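Local coordinates for protein 1-acyl-sn-glycerol-3-phosphate acyltransferase (Thermotoga maritima, PDB 5KYM) that transfers an acyl group to 1-acyl-sn-glycerol-3-phosphate (lysophosphatidic acid), giving phosphatidic acid, and probably works with its active site held at the membrane, at residues F78-N83 and T150-P155; N71-R76 and P182-S187; D171-A176 and E225-V230; G95-G100 and V207-H212. All coordinates share one frame; numbering follows the deposited sequence.

Contacts 1 and 4 lie near the middle of the molecule, and contact 3 is buried as well, though its centre is about 18 Å from that of the chain; contact 2 is at the surface. Contact 1 joins two parallel strands by backbone hydrogen bonds, whereas the other three are held across their segments by side-chain packing. The sheet ties most of them together: strand 183-189 of contact 2 lies between strand 79-82 of contact 1 and strand 207-211 of contact 4. Contacts 3 and 4 concern opposite faces, the face of Val81 and Val183 in the first and that of Leu184 and Leu209 in the second. Between the paired segments, charged side chains take part only in contacts 2 and 3.

Contact 1 (F78-N83 and T150-P155); sequences FIVVAN and TFIVFP
Phe78 meets Thr150 where strands 79-82 and 151-153 first come together. With CG in the crowded position between its backbone N and carbonyl carbon (chi1 45°), the ring swings back so that Thr150 OG1 sits 3.9 Å above the ring plane, over its centre, while Thr150 CG2 touches Phe78 CE1 at 3.5 Å. The same hydroxyl takes a weak hydrogen bond from Phe78 N, and Phe78 O accepts one from Phe151 N. If an alanine stood here, the Thr150 methyl and hydroxyl would probably lose their aromatic cover, and a gap would open beside Pro73 and Leu184. Ile79 pairs with Phe151 and also sends CG2 to Val153 CG2 (3.9 Å), on the face covered by helix 137-147. Val80, paired with Ile152, turns to the other face, towards Ile93 of helix 89-96; its N donates to Phe151 O at 2.8 Å, nearly straight at 170°, and its O accepts from Val153 N. Val81 returns to the first face and rests its CG1 on Pro155 CG. Ala82 N reaches Val153 O (3.3 Å), and Ala82 O lies at the edge of the Phe154 ring, 3.4 Å from CD1; that ring also stacks on His84, the histidine of the HX4D motif. Asn83 turns away and holds Ile188 N through OD1. The backbone bonds thus fix the parallel register, while side chains on both faces mainly pack, and the pairing probably depends little on side-chain polarity.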
loop_
_atom_site.group_PDB
_atom_site.type_symbol
_atom_site.label_atom_id
_atom_site.label_comp_id
_atom_site.label_asym_id
_atom_site.label_seq_id
_atom_site.Cartn_x
_atom_site.Cartn_y
_atom_site.Cartn_z
ATOM N N PHE A 78 8.955 -8.482 4.495
ATOM C CA PHE A 78 9.162 -8.477 3.048
ATOM C C PHE A 78 9.033 -7.050 2.516
ATOM O O PHE A 78 8.738 -6.127 3.280
ATOM C CB PHE A 78 8.223 -9.484 2.338
ATOM C CG PHE A 78 6.816 -9.437 2.813
ATOM C CD1 PHE A 78 5.946 -8.461 2.344
ATOM C CD2 PHE A 78 6.344 -10.352 3.751
ATOM C CE1 PHE A 78 4.610 -8.402 2.826
ATOM C CE2 PHE A 78 5.021 -10.303 4.190
ATOM C CZ PHE A 78 4.147 -9.337 3.733
ATOM N N ILE A 79 9.322 -6.850 1.228
ATOM C CA ILE A 79 9.135 -5.562 0.602
ATOM C C ILE A 79 8.105 -5.719 -0.491
ATOM O O ILE A 79 8.387 -6.351 -1.485
ATOM C CB ILE A 79 10.406 -5.031 -0.024
ATOM C CG1 ILE A 79 11.511 -4.954 0.982
ATOM C CG2 ILE A 79 10.145 -3.624 -0.581
ATOM C CD1 ILE A 79 12.873 -4.893 0.294
ATOM N N VAL A 80 6.906 -5.127 -0.307
ATOM C CA VAL A 80 5.824 -5.199 -1.315
ATOM C C VAL A 80 6.248 -4.250 -2.391
ATOM O O VAL A 80 6.602 -3.135 -2.118
ATOM C CB VAL A 80 4.420 -4.856 -0.746
ATOM C CG1 VAL A 80 3.364 -4.970 -1.833
ATOM C CG2 VAL A 80 4.051 -5.792 0.366
ATOM N N VAL A 81 6.278 -4.730 -3.608
ATOM C CA VAL A 81 6.594 -3.905 -4.709
ATOM C C VAL A 81 5.414 -3.937 -5.657
ATOM O O VAL A 81 5.051 -4.979 -6.193
ATOM C CB VAL A 81 7.919 -4.311 -5.333
ATOM C CG1 VAL A 81 8.168 -3.616 -6.695
ATOM C CG2 VAL A 81 9.042 -3.980 -4.346
ATOM N N ALA A 82 4.806 -2.764 -5.834
ATOM C CA ALA A 82 3.551 -2.660 -6.555
ATOM C C ALA A 82 3.607 -1.537 -7.555
ATOM O O ALA A 82 4.315 -0.554 -7.321
ATOM C CB ALA A 82 2.402 -2.462 -5.572
ATOM N N ASN A 83 2.848 -1.672 -8.658
ATOM C CA ASN A 83 2.473 -0.514 -9.516
ATOM C C ASN A 83 1.565 0.447 -8.713
ATOM O O ASN A 83 0.898 0.054 -7.728
ATOM C CB ASN A 83 1.812 -0.914 -10.815
ATOM C CG ASN A 83 0.486 -1.600 -10.612
ATOM O OD1 ASN A 83 0.426 -2.610 -9.939
ATOM N ND2 ASN A 83 -0.587 -1.090 -11.208
ATOM N N THR A 150 8.008 -4.793 7.654
ATOM C CA THR A 150 7.579 -4.962 6.258
ATOM C C THR A 150 7.468 -3.590 5.602
ATOM O O THR A 150 6.950 -2.681 6.193
ATOM C CB THR A 150 6.240 -5.728 6.166
ATOM O OG1 THR A 150 6.455 -7.118 6.368
ATOM C CG2 THR A 150 5.599 -5.645 4.791
ATOM N N PHE A 151 7.928 -3.460 4.377
ATOM C CA PHE A 151 7.765 -2.229 3.630
ATOM C C PHE A 151 6.879 -2.409 2.427
ATOM O O PHE A 151 6.678 -3.536 1.960
ATOM C CB PHE A 151 9.122 -1.662 3.167
ATOM C CG PHE A 151 9.620 -0.601 4.054
ATOM C CD1 PHE A 151 10.127 -0.944 5.337
ATOM C CD2 PHE A 151 9.510 0.748 3.691
ATOM C CE1 PHE A 151 10.516 0.044 6.222
ATOM C CE2 PHE A 151 9.938 1.742 4.586
ATOM C CZ PHE A 151 10.427 1.382 5.845
ATOM N N ILE A 152 6.360 -1.281 1.936
ATOM C CA ILE A 152 5.508 -1.225 0.752
ATOM C C ILE A 152 6.057 -0.119 -0.052
ATOM O O ILE A 152 6.135 1.000 0.427
ATOM C CB ILE A 152 4.030 -0.911 1.102
ATOM C CG1 ILE A 152 3.486 -1.950 2.094
ATOM C CG2 ILE A 152 3.150 -0.860 -0.142
ATOM C CD1 ILE A 152 2.128 -1.640 2.662
ATOM N N VAL A 153 6.442 -0.428 -1.270
ATOM C CA VAL A 153 7.329 0.430 -2.063
ATOM C C VAL A 153 6.734 0.563 -3.494
ATOM O O VAL A 153 6.254 -0.424 -4.043
ATOM C CB VAL A 153 8.745 -0.211 -1.982
ATOM C CG1 VAL A 153 9.622 0.075 -3.186
ATOM C CG2 VAL A 153 9.427 0.209 -0.694
ATOM N N PHE A 154 6.706 1.787 -4.045
ATOM C CA PHE A 154 6.153 2.042 -5.365
ATOM C C PHE A 154 7.265 2.474 -6.283
ATOM O O PHE A 154 7.455 3.644 -6.500
ATOM C CB PHE A 154 5.047 3.105 -5.285
ATOM C CG PHE A 154 3.835 2.654 -4.536
ATOM C CD1 PHE A 154 3.030 1.661 -5.021
ATOM C CD2 PHE A 154 3.449 3.283 -3.431
ATOM C CE1 PHE A 154 1.905 1.244 -4.315
ATOM C CE2 PHE A 154 2.307 2.899 -2.708
ATOM C CZ PHE A 154 1.538 1.870 -3.146
ATOM N N PRO A 155 8.050 1.538 -6.804
ATOM C CA PRO A 155 9.251 1.892 -7.518
ATOM C C PRO A 155 9.093 2.932 -8.663
ATOM O O PRO A 155 10.092 3.543 -9.036
ATOM C CB PRO A 155 9.715 0.555 -8.167
ATOM C CG PRO A 155 8.915 -0.508 -7.627
ATOM C CD PRO A 155 7.689 0.137 -7.040
#

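Contact 2 (N71-R76 and P182-S187); sequences NIPKDR and PVLPVS
Pro182 points its CD corner at one face of the Arg76 guanidinium, 3.5 Å from the plane and off towards the rim of the group. The two side chains run roughly counter to each other, and the aliphatic part of the arginine shares in the packing, its CD standing 4.0 Å from Pro182 CG. The second kind of contact is mainly apolar and centres on Leu184, which has the largest area buried by this contact. Its CG is anti to the backbone N (chi1 173°), which carries the two methyls out from the strand into the loop: CD2 meets Ile72 CG1 at 4.1 Å and Pro73 CD at 4.2 Å, while CD1 packs as a methyl on the carbonyl oxygen of Asn71, at 3.7 Å. The polar bonds do not join the two segments: one closes the loop on itself and another ties it to strand 207-211. Lys74 folds back so that NZ donates to Ile72 O in the carbonyl plane (2.9 Å), and Asn71 ND2 binds Ile211 O at the end of that strand. Phe78 lies against both Ile72 and Pro73. The arrangement belongs to the mixed sheet of the alpha-beta acyltransferase fold: the connection from edge strand 64-67 to strand 79-82 crosses 207-211 and 183-189, and its Ile72 and Pro73 lie against the face of the sheet that carries Leu184 and Ile211.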
loop_
_atom_site.group_PDB
_atom_site.type_symbol
_atom_site.label_atom_id
_atom_site.label_comp_id
_atom_site.label_asym_id
_atom_site.label_seq_id
_atom_site.Cartn_x
_atom_site.Cartn_y
_atom_site.Cartn_z
ATOM N N ASN A 71 0.841 -16.546 -1.472
ATOM C CA ASN A 71 2.226 -16.152 -1.690
ATOM C C ASN A 71 2.784 -15.207 -0.637
ATOM O O ASN A 71 4.010 -14.980 -0.597
ATOM C CB ASN A 71 2.381 -15.467 -3.060
ATOM C CG ASN A 71 2.047 -16.348 -4.182
ATOM O OD1 ASN A 71 2.086 -17.531 -4.040
ATOM N ND2 ASN A 71 1.765 -15.781 -5.320
ATOM N N ILE A 72 1.920 -14.627 0.177
ATOM C CA ILE A 72 2.395 -13.624 1.125
ATOM C C ILE A 72 3.227 -14.323 2.213
ATOM O O ILE A 72 2.676 -15.165 2.895
ATOM C CB ILE A 72 1.202 -12.909 1.804
ATOM C CG1 ILE A 72 0.302 -12.259 0.772
ATOM C CG2 ILE A 72 1.732 -11.865 2.776
ATOM C CD1 ILE A 72 -0.976 -11.748 1.313
ATOM N N PRO A 73 4.516 -13.996 2.389
ATOM C CA PRO A 73 5.298 -14.735 3.399
ATOM C C PRO A 73 4.735 -14.599 4.760
ATOM O O PRO A 73 4.061 -13.604 5.075
ATOM C CB PRO A 73 6.648 -14.072 3.401
ATOM C CG PRO A 73 6.737 -13.343 2.111
ATOM C CD PRO A 73 5.325 -12.986 1.699
ATOM N N LYS A 74 4.976 -15.637 5.565
ATOM C CA LYS A 74 4.544 -15.689 6.958
ATOM C C LYS A 74 5.812 -15.956 7.807
ATOM O O LYS A 74 6.876 -16.479 7.291
ATOM C CB LYS A 74 3.415 -16.724 7.102
ATOM C CG LYS A 74 2.101 -16.310 6.442
ATOM C CD LYS A 74 1.403 -17.500 5.713
ATOM C CE LYS A 74 0.086 -17.122 4.999
ATOM N NZ LYS A 74 0.174 -16.201 3.801
ATOM N N ASP A 75 5.756 -15.483 9.058
ATOM C CA ASP A 75 6.909 -15.548 9.971
ATOM C C ASP A 75 8.086 -14.573 9.653
ATOM O O ASP A 75 9.118 -14.618 10.329
ATOM C CB ASP A 75 7.414 -17.020 10.066
ATOM N N ARG A 76 7.945 -13.705 8.658
ATOM C CA ARG A 76 9.096 -12.975 8.058
ATOM C C ARG A 76 8.622 -11.640 7.482
ATOM O O ARG A 76 7.474 -11.540 7.081
ATOM C CB ARG A 76 9.725 -13.834 6.940
ATOM C CG ARG A 76 10.757 -13.101 6.157
ATOM C CD ARG A 76 11.785 -13.928 5.452
ATOM N NE ARG A 76 13.174 -13.447 5.573
ATOM C CZ ARG A 76 13.620 -12.190 5.708
ATOM N NH1 ARG A 76 12.817 -11.133 5.794
ATOM N NH2 ARG A 76 14.954 -11.986 5.761
ATOM N N PRO A 182 13.040 -10.479 1.125
ATOM C CA PRO A 182 12.317 -10.832 -0.084
ATOM C C PRO A 182 11.326 -9.785 -0.556
ATOM O O PRO A 182 10.631 -9.173 0.242
ATOM C CB PRO A 182 11.566 -12.120 0.274
ATOM C CG PRO A 182 11.764 -12.337 1.732
ATOM C CD PRO A 182 12.666 -11.297 2.281
ATOM N N VAL A 183 11.324 -9.582 -1.872
ATOM C CA VAL A 183 10.389 -8.720 -2.594
ATOM C C VAL A 183 9.129 -9.531 -2.881
ATOM O O VAL A 183 9.212 -10.708 -3.261
ATOM C CB VAL A 183 11.059 -8.229 -3.899
ATOM C CG1 VAL A 183 10.075 -7.529 -4.809
ATOM C CG2 VAL A 183 12.189 -7.298 -3.534
ATOM N N LEU A 184 7.973 -8.925 -2.679
ATOM C CA LEU A 184 6.685 -9.616 -2.939
ATOM C C LEU A 184 6.021 -8.766 -4.018
ATOM O O LEU A 184 5.425 -7.744 -3.697
ATOM C CB LEU A 184 5.806 -9.737 -1.674
ATOM C CG LEU A 184 4.396 -10.289 -1.870
ATOM C CD1 LEU A 184 4.534 -11.721 -2.271
ATOM C CD2 LEU A 184 3.419 -10.125 -0.736
ATOM N N PRO A 185 6.132 -9.174 -5.297
ATOM C CA PRO A 185 5.577 -8.359 -6.356
ATOM C C PRO A 185 4.067 -8.368 -6.356
ATOM O O PRO A 185 3.519 -9.427 -6.186
ATOM C CB PRO A 185 6.099 -9.024 -7.621
ATOM C CG PRO A 185 7.297 -9.730 -7.185
ATOM C CD PRO A 185 6.889 -10.284 -5.847
ATOM N N VAL A 186 3.433 -7.206 -6.562
ATOM C CA VAL A 186 1.972 -7.093 -6.529
ATOM C C VAL A 186 1.501 -6.284 -7.695
ATOM O O VAL A 186 2.114 -5.322 -7.978
ATOM C CB VAL A 186 1.487 -6.403 -5.245
ATOM C CG1 VAL A 186 0.016 -6.068 -5.332
ATOM C CG2 VAL A 186 1.740 -7.328 -4.083
ATOM N N SER A 187 0.405 -6.653 -8.337
ATOM C CA SER A 187 -0.122 -5.871 -9.432
ATOM C C SER A 187 -1.515 -5.416 -9.039
ATOM O O SER A 187 -2.340 -6.227 -8.582
ATOM C CB SER A 187 -0.229 -6.725 -10.671
ATOM O OG SER A 187 0.967 -7.403 -10.972
#

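Contact 3 (D171-A176 and E225-V230); sequences DSLMIA and ELRKYV
Leu173 fills the angle between Leu226 and Arg227, and its two methyls divide the work. CD1 lies against the aliphatic stem of Arg227, 3.6 Å from CG, whereas CD2 faces Leu226 CG at 4.1 Å, the two leucine side chains crossing at about a right angle. A turn further along helix 223-243, Val230 CG2 also approaches Leu173 CD2, at 4.4 Å. Ala176 extends this apolar patch by placing its CB 4.0 Å from Leu226 CD2, and beneath it Val183 of the sheet touches Leu173, Ala176 and Val230. A valine in place of Leu173 would probably be too short to keep touching both Leu226 and the Arg227 stem, opening a gap between the turn and the helix.

The polar side is built round Arg227. Its chain runs extended through CG and CD and then bends (chi3 75°), which brings the guanidinium back beside segment 171-176. There NH1 forms a salt bridge with Glu223 OE1, one turn earlier in the same helix. Asp171 OD1 stays 5.2 Å from NH1, so the opposite charges are near each other without touching. Ser172 OG rests against Arg227 CD but gives its hydrogen bond to Lys169 O.

Glu223 also accepts a weak hydrogen bond from Leu173 N through OE2. One carboxylate therefore serves both segments, and the arginine, while balanced by it and probably also favoured by the nearby Asp171, contributes to the join across the two segments chiefly through its methylenes.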
loop_
_atom_site.group_PDB
_atom_site.type_symbol
_atom_site.label_atom_id
_atom_site.label_comp_id
_atom_site.label_asym_id
_atom_site.label_seq_id
_atom_site.Cartn_x
_atom_site.Cartn_y
_atom_site.Cartn_z
ATOM N N ASP A 171 17.766 2.462 -9.395
ATOM C CA ASP A 171 18.054 2.243 -7.958
ATOM C C ASP A 171 16.810 2.102 -7.083
ATOM O O ASP A 171 16.935 2.188 -5.860
ATOM C CB ASP A 171 19.027 3.303 -7.368
ATOM C CG ASP A 171 20.408 3.332 -8.083
ATOM O OD1 ASP A 171 20.934 2.278 -8.556
ATOM O OD2 ASP A 171 20.996 4.435 -8.155
ATOM N N SER A 172 15.637 1.833 -7.669
ATOM C CA SER A 172 14.391 1.763 -6.884
ATOM C C SER A 172 14.368 0.513 -5.998
ATOM O O SER A 172 14.026 0.589 -4.820
ATOM C CB SER A 172 13.159 1.891 -7.755
ATOM O OG SER A 172 13.076 0.944 -8.809
ATOM N N LEU A 173 14.839 -0.615 -6.528
ATOM C CA LEU A 173 15.009 -1.831 -5.710
ATOM C C LEU A 173 16.258 -1.946 -4.838
ATOM O O LEU A 173 16.427 -2.918 -4.134
ATOM C CB LEU A 173 14.814 -3.108 -6.561
ATOM C CG LEU A 173 13.292 -3.319 -6.520
ATOM C CD1 LEU A 173 12.782 -3.027 -7.893
ATOM C CD2 LEU A 173 12.899 -4.671 -5.977
ATOM N N MET A 174 17.061 -0.926 -4.782
ATOM C CA MET A 174 18.186 -0.951 -3.872
ATOM C C MET A 174 17.794 -1.336 -2.442
ATOM O O MET A 174 18.592 -2.010 -1.797
ATOM C CB MET A 174 18.947 0.378 -3.896
ATOM C CG MET A 174 20.367 0.250 -3.355
ATOM S SD MET A 174 21.417 -0.964 -4.215
ATOM C CE MET A 174 21.592 -0.252 -5.863
ATOM N N ILE A 175 16.590 -1.040 -1.934
ATOM C CA ILE A 175 16.377 -1.436 -0.525
ATOM C C ILE A 175 16.345 -2.945 -0.329
ATOM O O ILE A 175 16.692 -3.438 0.727
ATOM C CB ILE A 175 15.174 -0.789 0.189
ATOM C CG1 ILE A 175 13.887 -1.319 -0.314
ATOM C CG2 ILE A 175 15.170 0.719 0.044
ATOM C CD1 ILE A 175 12.767 -0.798 0.525
ATOM N N ALA A 176 15.980 -3.673 -1.372
ATOM C CA ALA A 176 16.019 -5.142 -1.338
ATOM C C ALA A 176 17.448 -5.688 -1.451
ATOM O O ALA A 176 17.888 -6.516 -0.642
ATOM C CB ALA A 176 15.147 -5.724 -2.434
ATOM N N GLU A 225 19.202 -5.811 -12.226
ATOM C CA GLU A 225 18.719 -7.054 -12.834
ATOM C C GLU A 225 17.460 -7.549 -12.120
ATOM O O GLU A 225 16.559 -8.125 -12.728
ATOM C CB GLU A 225 19.822 -8.108 -12.813
ATOM C CG GLU A 225 19.472 -9.433 -13.504
ATOM C CD GLU A 225 20.439 -10.571 -13.150
ATOM O OE1 GLU A 225 21.626 -10.297 -13.421
ATOM O OE2 GLU A 225 20.036 -11.694 -12.647
ATOM N N LEU A 226 17.436 -7.357 -10.819
ATOM C CA LEU A 226 16.286 -7.655 -9.938
ATOM C C LEU A 226 15.108 -6.794 -10.287
ATOM O O LEU A 226 13.963 -7.268 -10.367
ATOM C CB LEU A 226 16.687 -7.378 -8.449
ATOM C CG LEU A 226 15.612 -7.335 -7.372
ATOM C CD1 LEU A 226 14.874 -8.639 -7.217
ATOM C CD2 LEU A 226 16.256 -6.983 -6.057
ATOM N N ARG A 227 15.408 -5.509 -10.475
ATOM C CA ARG A 227 14.397 -4.507 -10.803
ATOM C C ARG A 227 13.662 -4.841 -12.057
ATOM O O ARG A 227 12.447 -4.771 -12.106
ATOM C CB ARG A 227 15.007 -3.129 -10.932
ATOM C CG ARG A 227 13.978 -2.036 -11.106
ATOM C CD ARG A 227 14.614 -0.665 -11.052
ATOM N NE ARG A 227 15.278 -0.510 -12.336
ATOM C CZ ARG A 227 16.559 -0.278 -12.520
ATOM N NH1 ARG A 227 17.369 -0.090 -11.492
ATOM N NH2 ARG A 227 17.031 -0.210 -13.762
ATOM N N LYS A 228 14.415 -5.242 -13.068
ATOM C CA LYS A 228 13.852 -5.629 -14.324
ATOM C C LYS A 228 12.968 -6.862 -14.222
ATOM O O LYS A 228 12.025 -6.991 -15.001
ATOM C CB LYS A 228 14.961 -5.743 -15.364
ATOM C CG LYS A 228 15.588 -4.358 -15.677
ATOM C CD LYS A 228 14.619 -3.166 -15.931
ATOM C CE LYS A 228 13.560 -3.427 -17.037
ATOM N NZ LYS A 228 14.118 -3.267 -18.428
ATOM N N TYR A 229 13.236 -7.750 -13.267
ATOM C CA TYR A 229 12.533 -9.038 -13.166
ATOM C C TYR A 229 11.187 -8.770 -12.571
ATOM O O TYR A 229 10.124 -9.225 -13.065
ATOM C CB TYR A 229 13.356 -10.055 -12.342
ATOM C CG TYR A 229 12.696 -11.399 -12.146
ATOM C CD1 TYR A 229 11.901 -11.636 -11.058
ATOM C CD2 TYR A 229 12.922 -12.450 -12.992
ATOM C CE1 TYR A 229 11.258 -12.841 -10.882
ATOM C CE2 TYR A 229 12.324 -13.675 -12.804
ATOM C CZ TYR A 229 11.489 -13.857 -11.745
ATOM O OH TYR A 229 10.835 -15.051 -11.464
ATOM N N VAL A 230 11.255 -7.986 -11.499
ATOM C CA VAL A 230 10.079 -7.621 -10.722
ATOM C C VAL A 230 9.135 -6.753 -11.574
ATOM O O VAL A 230 7.944 -6.998 -11.637
ATOM C CB VAL A 230 10.499 -6.924 -9.411
ATOM C CG1 VAL A 230 9.268 -6.389 -8.672
ATOM C CG2 VAL A 230 11.254 -7.896 -8.516
#

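Contact 4 (G95-G100 and V207-H212); sequences GFVATG and VFLKIH
Val97 and Leu209 carry most of this contact, with Ile211 close behind. One methyl of Val97 does the touching: CG2, anti to the carbonyl carbon, points into the notch between two side chains of strand 207-211, coming to 3.8 Å from Leu209 CD1 and 4.0 Å from Ile211 CD1. Val97 and Leu209 meet at a slant, while the Val97 and Ile211 side chains run antiparallel alongside one another. Leu209 is stretched out, CD1 trans to CA (chi2 -176°), which sets CD1 against Phe96 CB, at 3.5 Å, as well as against Val97 CG2. Ile211 CD1 lies 3.9 Å from the Phe96 carbonyl oxygen. This is helix-on-sheet packing of the alpha-beta acyltransferase fold: the end of helix 89-96 and the turn after it settle on one face of the mixed sheet, where Val97 and Ile211 also meet Leu184, and Leu209 meets Val186, of the adjacent strand. The Phe96 ring itself leads away from strand 207-211 towards edge strand 64-67, touching Val64 and Val66. It also makes a cation-pi contact with Lys54 of helix 38-59, and its side chain is about 8 Å from a bound phospholipid.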
loop_
_atom_site.group_PDB
_atom_site.type_symbol
_atom_site.label_atom_id
_atom_site.label_comp_id
_atom_site.label_asym_id
_atom_site.label_seq_id
_atom_site.Cartn_x
_atom_site.Cartn_y
_atom_site.Cartn_z
ATOM N N GLY A 95 -5.053 -3.384 3.565
ATOM C CA GLY A 95 -6.178 -4.240 3.869
ATOM C C GLY A 95 -6.142 -5.628 3.281
ATOM O O GLY A 95 -6.829 -6.517 3.760
ATOM N N PHE A 96 -5.329 -5.840 2.260
ATOM C CA PHE A 96 -5.375 -7.090 1.524
ATOM C C PHE A 96 -4.044 -7.755 1.266
ATOM O O PHE A 96 -4.009 -8.785 0.616
ATOM C CB PHE A 96 -6.052 -6.821 0.174
ATOM C CG PHE A 96 -7.502 -6.453 0.291
ATOM C CD1 PHE A 96 -8.471 -7.432 0.379
ATOM C CD2 PHE A 96 -7.884 -5.162 0.299
ATOM C CE1 PHE A 96 -9.781 -7.123 0.488
ATOM C CE2 PHE A 96 -9.221 -4.840 0.395
ATOM C CZ PHE A 96 -10.166 -5.825 0.468
ATOM N N VAL A 97 -2.942 -7.180 1.732
ATOM C CA VAL A 97 -1.620 -7.790 1.513
ATOM C C VAL A 97 -0.771 -7.717 2.781
ATOM O O VAL A 97 -0.271 -8.739 3.240
ATOM C CB VAL A 97 -0.881 -7.065 0.397
ATOM C CG1 VAL A 97 0.488 -7.692 0.149
ATOM C CG2 VAL A 97 -1.758 -6.952 -0.844
ATOM N N ALA A 98 -0.630 -6.525 3.357
ATOM C CA ALA A 98 0.330 -6.296 4.411
ATOM C C ALA A 98 0.170 -4.961 5.128
ATOM O O ALA A 98 -0.023 -3.957 4.478
ATOM C CB ALA A 98 1.702 -6.373 3.772
ATOM N N THR A 99 0.285 -4.948 6.444
ATOM C CA THR A 99 0.237 -3.719 7.167
ATOM C C THR A 99 1.607 -3.305 7.540
ATOM O O THR A 99 1.980 -3.274 8.733
ATOM C CB THR A 99 -0.635 -3.769 8.419
ATOM O OG1 THR A 99 -0.222 -4.794 9.307
ATOM C CG2 THR A 99 -1.995 -4.065 8.045
ATOM N N GLY A 100 2.321 -2.853 6.505
ATOM C CA GLY A 100 3.690 -2.361 6.612
ATOM C C GLY A 100 3.918 -0.860 6.505
ATOM O O GLY A 100 3.022 -0.049 6.201
ATOM N N VAL A 207 -12.008 -3.364 -7.930
ATOM C CA VAL A 207 -10.549 -3.363 -7.825
ATOM C C VAL A 207 -10.073 -4.819 -7.816
ATOM O O VAL A 207 -10.697 -5.670 -7.146
ATOM C CB VAL A 207 -10.109 -2.654 -6.544
ATOM C CG1 VAL A 207 -8.598 -2.679 -6.370
ATOM C CG2 VAL A 207 -10.622 -1.229 -6.563
ATOM N N PHE A 208 -9.001 -5.099 -8.551
ATOM C CA PHE A 208 -8.327 -6.395 -8.545
ATOM C C PHE A 208 -6.902 -6.259 -8.087
ATOM O O PHE A 208 -6.239 -5.298 -8.370
ATOM C CB PHE A 208 -8.271 -6.956 -9.953
ATOM C CG PHE A 208 -9.590 -7.174 -10.557
ATOM C CD1 PHE A 208 -10.245 -6.138 -11.190
ATOM C CD2 PHE A 208 -10.235 -8.407 -10.398
ATOM C CE1 PHE A 208 -11.500 -6.368 -11.749
ATOM C CE2 PHE A 208 -11.490 -8.635 -10.942
ATOM C CZ PHE A 208 -12.126 -7.618 -11.630
ATOM N N LEU A 209 -6.394 -7.290 -7.489
ATOM C CA LEU A 209 -5.107 -7.277 -6.833
ATOM C C LEU A 209 -4.537 -8.634 -7.101
ATOM O O LEU A 209 -5.193 -9.628 -6.825
ATOM C CB LEU A 209 -5.362 -7.100 -5.341
ATOM C CG LEU A 209 -4.309 -6.411 -4.545
ATOM C CD1 LEU A 209 -4.740 -6.451 -3.078
ATOM C CD2 LEU A 209 -3.045 -7.183 -4.749
ATOM N N LYS A 210 -3.356 -8.714 -7.678
ATOM C CA LYS A 210 -2.683 -10.013 -7.872
ATOM C C LYS A 210 -1.305 -10.036 -7.157
ATOM O O LYS A 210 -0.379 -9.311 -7.519
ATOM C CB LYS A 210 -2.544 -10.336 -9.357
ATOM C CG LYS A 210 -1.794 -11.628 -9.621
ATOM C CD LYS A 210 -2.127 -12.241 -10.954
ATOM C CE LYS A 210 -1.161 -13.365 -11.226
ATOM N NZ LYS A 210 -1.563 -13.977 -12.507
ATOM N N ILE A 211 -1.220 -10.926 -6.174
ATOM C CA ILE A 211 -0.036 -11.158 -5.405
ATOM C C ILE A 211 0.767 -12.304 -6.037
ATOM O O ILE A 211 0.263 -13.387 -6.214
ATOM C CB ILE A 211 -0.413 -11.506 -3.972
ATOM C CG1 ILE A 211 -1.390 -10.473 -3.397
ATOM C CG2 ILE A 211 0.832 -11.424 -3.106
ATOM C CD1 ILE A 211 -1.864 -10.740 -1.967
ATOM N N HIS A 212 2.020 -12.043 -6.374
ATOM C CA HIS A 212 2.907 -12.928 -7.086
ATOM C C HIS A 212 3.876 -13.633 -6.136
ATOM O O HIS A 212 3.935 -13.324 -4.957
ATOM C CB HIS A 212 3.731 -12.088 -8.033
ATOM C CG HIS A 212 2.935 -11.346 -9.065
ATOM N ND1 HIS A 212 2.234 -11.977 -10.056
ATOM C CD2 HIS A 212 2.766 -10.026 -9.282
ATOM C CE1 HIS A 212 1.640 -11.081 -10.820
ATOM N NE2 HIS A 212 1.957 -9.888 -10.378
#